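Local coordinates for inositol 2-dehydrogenase/D-chiro-inositol 3-dehydrogenase (Lactobacillus casei, PDB 4MIY), which oxidises myo-inositol and D-chiro-inositol to their keto forms, using NAD as the hydride acceptor, at residues 190-195 with 314-319. Sequence-based numbering, arbitrary orientation.
Sequences TSIQIT and AAAANR
In Ile192, chi1 of -167° sets CG1 anti to the backbone N and leaves CG2 between that N and the carbonyl carbon; with chi2 also extended, CG2 is set against Ala316 and the backbone at Ala317, and CD1 against the methyl of Ala317. CG2 sits 3.6 Å from CB of Ala316 and 3.7 Å from the backbone N of Ala317, while CD1, at the end of the longer branch, comes within 3.8 Å of CB of Ala317. Ile194 is turned differently: its CG1 lies beside the backbone N (chi1 -54°), which lays this methylene 3.7 Å from the carbonyl O of Ala317; its CD1 meets CB of Ala317 more loosely at 4.3 Å. Ala317 is thus touched by both isoleucines. The axes of strand 190-195 and helix 314-319 come within 7.5 Å, their N-to-C directions inclined by 40°, consistent with the two small alanine side chains at the interface. Ile170 of helix 168-185 packs against Ile194 and Ala317, and Val327 against Ala316, extending the apolar layer. Just beyond the segment, the backbone N-H of Ile194 donates a hydrogen bond to OG of Ser320, the next residue of the same helix. The contact joins the mixed sheet of the C-terminal alpha/beta domain of this Gfo/Idh/MocA enzyme to the long helix on one of its faces. Across the two segments themselves, methyl and methylene groups packed on alanines and helix backbone imply cohesion by van der Waals and hydrophobic forces.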
loop_
_atom_site.group_PDB
_atom_site.type_symbol
_atom_site.label_atom_id
_atom_site.label_comp_id
_atom_site.label_asym_id
_atom_site.label_seq_id
_atom_site.Cartn_x
_atom_site.Cartn_y
_atom_site.Cartn_z
ATOM N N THR A 190 -27.115 21.942 2.305
ATOM C CA THR A 190 -28.236 22.343 3.122
ATOM C C THR A 190 -27.843 22.848 4.493
ATOM O O THR A 190 -28.631 23.458 5.146
ATOM C CB THR A 190 -29.232 21.242 3.253
ATOM O OG1 THR A 190 -28.614 20.070 3.762
ATOM C CG2 THR A 190 -29.856 20.920 1.909
ATOM N N SER A 191 -26.620 22.582 4.918
ATOM C CA SER A 191 -26.123 23.020 6.225
ATOM C C SER A 191 -24.618 22.823 6.401
ATOM O O SER A 191 -24.034 22.046 5.714
ATOM C CB SER A 191 -26.841 22.346 7.389
ATOM O OG SER A 191 -26.394 21.039 7.637
ATOM N N ILE A 192 -24.044 23.592 7.316
ATOM C CA ILE A 192 -22.675 23.457 7.748
ATOM C C ILE A 192 -22.542 23.673 9.253
ATOM O O ILE A 192 -23.196 24.506 9.799
ATOM C CB ILE A 192 -21.703 24.357 6.961
ATOM C CG1 ILE A 192 -20.250 23.977 7.209
ATOM C CG2 ILE A 192 -21.953 25.801 7.246
ATOM C CD1 ILE A 192 -19.345 24.534 6.185
ATOM N N GLN A 193 -21.714 22.857 9.900
ATOM C CA GLN A 193 -21.429 22.955 11.328
ATOM C C GLN A 193 -19.947 22.776 11.568
ATOM O O GLN A 193 -19.366 21.842 11.093
ATOM C CB GLN A 193 -22.222 21.928 12.123
ATOM C CG GLN A 193 -22.005 22.019 13.614
ATOM C CD GLN A 193 -22.763 21.006 14.432
ATOM O OE1 GLN A 193 -23.060 19.928 13.998
ATOM N NE2 GLN A 193 -23.089 21.379 15.636
ATOM N N ILE A 194 -19.348 23.733 12.257
ATOM C CA ILE A 194 -17.970 23.697 12.667
ATOM C C ILE A 194 -17.886 23.397 14.152
ATOM O O ILE A 194 -18.469 24.076 14.927
ATOM C CB ILE A 194 -17.330 25.036 12.469
ATOM C CG1 ILE A 194 -17.519 25.478 11.027
ATOM C CG2 ILE A 194 -15.899 24.960 12.791
ATOM C CD1 ILE A 194 -16.737 24.688 10.034
ATOM N N THR A 195 -17.175 22.352 14.518
ATOM C CA THR A 195 -16.936 22.036 15.900
ATOM C C THR A 195 -15.437 22.003 16.210
ATOM O O THR A 195 -14.626 21.777 15.347
ATOM C CB THR A 195 -17.533 20.698 16.295
ATOM O OG1 THR A 195 -17.124 19.720 15.383
ATOM C CG2 THR A 195 -18.981 20.742 16.304
ATOM N N ALA A 314 -19.013 29.681 3.056
ATOM C CA ALA A 314 -17.974 30.182 3.918
ATOM C C ALA A 314 -18.521 31.113 4.988
ATOM O O ALA A 314 -18.097 31.107 6.091
ATOM C CB ALA A 314 -16.912 30.881 3.127
ATOM N N ALA A 315 -19.494 31.893 4.618
ATOM C CA ALA A 315 -20.090 32.787 5.566
ATOM C C ALA A 315 -20.907 32.015 6.609
ATOM O O ALA A 315 -20.886 32.341 7.756
ATOM C CB ALA A 315 -20.930 33.768 4.836
ATOM N N ALA A 316 -21.610 30.982 6.172
ATOM C CA ALA A 316 -22.312 30.108 7.090
ATOM C C ALA A 316 -21.334 29.440 8.065
ATOM O O ALA A 316 -21.613 29.299 9.213
ATOM C CB ALA A 316 -23.127 29.102 6.358
ATOM N N ALA A 317 -20.178 29.065 7.572
ATOM C CA ALA A 317 -19.182 28.441 8.387
ATOM C C ALA A 317 -18.560 29.418 9.366
ATOM O O ALA A 317 -18.315 29.083 10.495
ATOM C CB ALA A 317 -18.123 27.854 7.493
ATOM N N ASN A 318 -18.283 30.628 8.905
ATOM C CA ASN A 318 -17.801 31.661 9.817
ATOM C C ASN A 318 -18.834 31.959 10.942
ATOM O O ASN A 318 -18.480 32.146 12.074
ATOM C CB ASN A 318 -17.355 32.912 9.074
ATOM C CG ASN A 318 -16.059 32.721 8.300
ATOM O OD1 ASN A 318 -15.914 33.213 7.195
ATOM N ND2 ASN A 318 -15.101 32.056 8.898
ATOM N N ARG A 319 -20.098 31.882 10.615
ATOM C CA ARG A 319 -21.109 32.054 11.617
ATOM C C ARG A 319 -21.068 30.908 12.612
ATOM O O ARG A 319 -21.084 31.117 13.787
ATOM C CB ARG A 319 -22.467 32.155 10.953
ATOM C CG ARG A 319 -23.626 32.305 11.875
ATOM C CD ARG A 319 -24.890 32.806 11.163
ATOM N NE ARG A 319 -24.649 33.820 10.153
ATOM C CZ ARG A 319 -24.725 35.127 10.384
ATOM N NH1 ARG A 319 -25.063 35.589 11.580
ATOM N NH2 ARG A 319 -24.502 35.989 9.409
#